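Local structure of periplasmic branched-chain amino acid-binding protein (Burkholderia mallei, 3I09) at residues A[248-253]-A[333-338]. The protein probably binds a small carboxylate or amino acid ligand in the periplasm for delivery to an ABC transporter, and holds acetoacetic acid in this crystal. Numbering follows the deposited sequence.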
ATOM      1  N   VAL A 248       4.348  16.734   0.227  1.00 13.76           N
ATOM      2  CA  VAL A 248       4.175  16.080  -1.063  1.00 15.00           C
ATOM      3  C   VAL A 248       4.154  14.572  -0.839  1.00 15.54           C
ATOM      4  O   VAL A 248       4.953  13.993  -0.070  1.00 15.16           O
ATOM      5  CB  VAL A 248       5.273  16.499  -2.023  1.00 16.77           C
ATOM      6  CG1 VAL A 248       5.215  15.684  -3.273  1.00 18.17           C
ATOM      7  CG2 VAL A 248       5.156  18.042  -2.330  1.00 18.88           C
ATOM      8  N   LEU A 249       3.199  13.910  -1.465  1.00 15.16           N
ATOM      9  CA  LEU A 249       3.078  12.482  -1.275  1.00 15.63           C
ATOM     10  C   LEU A 249       2.678  11.803  -2.577  1.00 14.98           C
ATOM     11  O   LEU A 249       2.214  12.461  -3.516  1.00 14.09           O
ATOM     12  CB  LEU A 249       2.104  12.176  -0.137  1.00 17.36           C
ATOM     13  CG  LEU A 249       0.713  12.706  -0.251  1.00 18.31           C
ATOM     14  CD1 LEU A 249      -0.046  11.661  -0.961  1.00 20.21           C
ATOM     15  CD2 LEU A 249       0.069  13.008   1.148  1.00 19.82           C
ATOM     16  N   THR A 250       2.877  10.489  -2.610  1.00 14.20           N
ATOM     17  CA  THR A 250       2.524   9.654  -3.733  1.00 13.70           C
ATOM     18  C   THR A 250       1.411   8.718  -3.288  1.00 15.27           C
ATOM     19  O   THR A 250       1.558   8.052  -2.252  1.00 14.47           O
ATOM     20  CB  THR A 250       3.736   8.827  -4.241  1.00 15.13           C
ATOM     21  OG1 THR A 250       4.720   9.714  -4.725  1.00 15.67           O
ATOM     22  CG2 THR A 250       3.365   7.942  -5.413  1.00 13.57           C
ATOM     23  N   ASP A 251       0.308   8.663  -4.032  1.00 14.42           N
ATOM     24  CA  ASP A 251      -0.774   7.708  -3.662  1.00 15.35           C
ATOM     25  C   ASP A 251      -1.387   7.131  -4.914  1.00 13.54           C
ATOM     26  O   ASP A 251      -1.180   7.656  -5.996  1.00 12.38           O
ATOM     27  CB  ASP A 251      -1.835   8.361  -2.764  1.00 17.69           C
ATOM     28  CG  ASP A 251      -2.584   7.315  -1.809  1.00 22.47           C
ATOM     29  OD1 ASP A 251      -2.528   6.078  -2.040  1.00 26.43           O
ATOM     30  OD2 ASP A 251      -3.154   7.732  -0.762  1.00 24.75           O
ATOM     31  N   SER A 252      -2.145   6.044  -4.783  1.00 11.70           N
ATOM     32  CA  SER A 252      -2.719   5.392  -5.949  1.00 11.33           C
ATOM     33  C   SER A 252      -4.146   5.777  -6.251  1.00 12.35           C
ATOM     34  O   SER A 252      -4.654   5.420  -7.309  1.00 11.72           O
ATOM     35  CB  SER A 252      -2.648   3.857  -5.791  1.00 13.17           C
ATOM     36  OG  SER A 252      -3.525   3.408  -4.774  1.00 11.84           O
ATOM     37  N   TRP A 253      -4.830   6.419  -5.303  1.00 10.97           N
ATOM     38  CA  TRP A 253      -6.279   6.684  -5.434  1.00 11.89           C
ATOM     39  C   TRP A 253      -6.685   7.681  -4.383  1.00 12.24           C
ATOM     40  O   TRP A 253      -6.093   7.722  -3.296  1.00 13.87           O
ATOM     41  CB  TRP A 253      -7.045   5.391  -5.227  1.00 10.99           C
ATOM     42  CG  TRP A 253      -8.507   5.442  -5.478  1.00 10.93           C
ATOM     43  CD1 TRP A 253      -9.132   5.204  -6.664  1.00 13.44           C
ATOM     44  CD2 TRP A 253      -9.539   5.690  -4.520  1.00 11.10           C
ATOM     45  NE1 TRP A 253     -10.500   5.301  -6.515  1.00 15.23           N
ATOM     46  CE2 TRP A 253     -10.772   5.584  -5.195  1.00 12.31           C
ATOM     47  CE3 TRP A 253      -9.544   5.994  -3.155  1.00 11.83           C
ATOM     48  CZ2 TRP A 253     -12.002   5.803  -4.551  1.00 10.72           C
ATOM     49  CZ3 TRP A 253     -10.773   6.141  -2.502  1.00 11.88           C
ATOM     50  CH2 TRP A 253     -11.972   6.077  -3.201  1.00 10.49           C
HETATM   51  N   MSE A 333      -0.009   6.432 -10.959  1.00 12.21           N
HETATM   52  CA  MSE A 333       0.118   6.896  -9.600  1.00 12.58           C
HETATM   53  C   MSE A 333      -0.028   8.429  -9.608  1.00 12.78           C
HETATM   54  O   MSE A 333       0.073   9.069 -10.681  1.00 13.73           O
HETATM   55  CB  MSE A 333       1.470   6.460  -9.027  1.00 12.64           C
HETATM   56  CG  MSE A 333       1.671   4.962  -8.959  1.00 11.46           C
HETATM   57 SE   MSE A 333       0.479   4.027  -7.666  0.75 14.35          SE
HETATM   58  CE  MSE A 333       1.309   4.562  -6.108  1.00 13.84           C
ATOM     59  N   TYR A 334      -0.280   9.023  -8.437  1.00 13.17           N
ATOM     60  CA  TYR A 334      -0.535  10.464  -8.314  1.00 12.64           C
ATOM     61  C   TYR A 334       0.421  11.091  -7.314  1.00 12.93           C
ATOM     62  O   TYR A 334       0.512  10.629  -6.164  1.00 15.29           O
ATOM     63  CB  TYR A 334      -1.997  10.716  -7.881  1.00 12.58           C
ATOM     64  CG  TYR A 334      -2.931  10.056  -8.862  1.00 13.94           C
ATOM     65  CD1 TYR A 334      -3.166  10.633 -10.096  1.00 16.92           C
ATOM     66  CD2 TYR A 334      -3.464   8.790  -8.609  1.00 16.07           C
ATOM     67  CE1 TYR A 334      -3.942  10.022 -11.038  1.00 19.19           C
ATOM     68  CE2 TYR A 334      -4.240   8.158  -9.546  1.00 19.60           C
ATOM     69  CZ  TYR A 334      -4.480   8.777 -10.757  1.00 20.97           C
ATOM     70  OH  TYR A 334      -5.234   8.150 -11.711  1.00 24.31           O
ATOM     71  N   LEU A 335       1.092  12.150  -7.739  1.00 13.18           N
ATOM     72  CA  LEU A 335       1.895  13.006  -6.853  1.00 13.09           C
ATOM     73  C   LEU A 335       0.948  14.097  -6.387  1.00 14.17           C
ATOM     74  O   LEU A 335       0.391  14.826  -7.208  1.00 14.21           O
ATOM     75  CB  LEU A 335       3.046  13.628  -7.624  1.00 14.19           C
ATOM     76  CG  LEU A 335       4.080  14.399  -6.797  1.00 15.03           C
ATOM     77  CD1 LEU A 335       4.804  13.413  -5.836  1.00 13.41           C
ATOM     78  CD2 LEU A 335       5.068  15.128  -7.695  1.00 17.76           C
HETATM   79  N   MSE A 336       0.738  14.190  -5.078  1.00 14.41           N
HETATM   80  CA  MSE A 336      -0.176  15.172  -4.517  1.00 15.28           C
HETATM   81  C   MSE A 336       0.465  16.044  -3.487  1.00 14.48           C
HETATM   82  O   MSE A 336       1.506  15.691  -2.896  1.00 13.31           O
HETATM   83  CB  MSE A 336      -1.345  14.413  -3.943  1.00 15.57           C
HETATM   84  CG  MSE A 336      -1.816  13.619  -5.146  1.00 21.89           C
HETATM   85 SE   MSE A 336      -3.459  13.142  -5.071  0.75 27.75          SE
HETATM   86  CE  MSE A 336      -3.181  12.049  -3.593  1.00 19.83           C
ATOM     87  N   GLU A 337      -0.134  17.217  -3.304  1.00 13.90           N
ATOM     88  CA  GLU A 337       0.304  18.099  -2.252  1.00 13.25           C
ATOM     89  C   GLU A 337      -0.858  18.292  -1.280  1.00 12.07           C
ATOM     90  O   GLU A 337      -1.999  18.475  -1.695  1.00 12.98           O
ATOM     91  CB  GLU A 337       0.802  19.444  -2.814  1.00 14.07           C
ATOM     92  CG  GLU A 337       1.304  20.357  -1.732  1.00 15.43           C
ATOM     93  CD  GLU A 337       1.820  21.729  -2.231  1.00 20.51           C
ATOM     94  OE1 GLU A 337       1.346  22.198  -3.287  1.00 22.60           O
ATOM     95  OE2 GLU A 337       2.646  22.347  -1.511  1.00 17.95           O
ATOM     96  N   VAL A 338      -0.562  18.254   0.019  1.00 11.96           N
ATOM     97  CA  VAL A 338      -1.596  18.420   1.036  1.00 11.42           C
ATOM     98  C   VAL A 338      -1.990  19.885   1.086  1.00 11.05           C
ATOM     99  O   VAL A 338      -1.125  20.783   1.088  1.00 11.82           O
ATOM    100  CB  VAL A 338      -1.131  17.944   2.413  1.00 12.07           C
ATOM    101  CG1 VAL A 338      -2.250  18.198   3.434  1.00 10.45           C
ATOM    102  CG2 VAL A 338      -0.697  16.441   2.337  1.00 11.80           C
TER
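Leu249 and Met336 form a hydrogen-bonded pair of an antiparallel ladder, and Asp251 and Tyr334 form the next. Each pair is closed by two backbone bonds. The straightest runs from Met336 N to Leu249 O at 2.8 Å, with 174° at the hydrogen. The same carbonyl also receives a CA-H...O contact from Leu335.

The tightest side-chain packing is on the face of Val248, Thr250 and Leu335. Val248 CG1 lies anti to the backbone N (chi1 172°), which brings it against Leu335 CD1 at 3.4 Å, closer than usual for two carbons. Thr250 OG1 lies 3.9 Å from Leu335 CD1 and hydrogen-bonds to Thr131 OG1. Met333, a selenomethionine, is bent at chi2 and chi3. The bends turn SE back onto Ser252, 3.7 Å from Ser252 CB. Met333 also touches Tyr122 of the acetoacetic acid pocket. At the far end of this face, Val248 and Glu337 are partly exposed.

The other face is looser. Met336 CE touches both Asp251 CB, at 4.0 Å, and Leu249 CD1, at 4.1 Å. Further along, Leu249 CD2 meets Val338 CG2 at 3.7 Å, the two side chains crossing at about a right angle. Asp251 OD1 accepts bonds from Ser252 N and from Ser278 OG, so the carboxylate is tied to the turn after the strand. The partly exposed Tyr334 ring turns an edge to this turn, with CE2 3.6 Å from Ser252 O.

The strands belong to the antiparallel sheet of this type I periplasmic binding protein. Strand 351-357 pairs with the other edge of 333-338. Helix 124-137 covers Thr250, Met333 and Leu335, and helix 278-297 packs on Ser252 and Trp253.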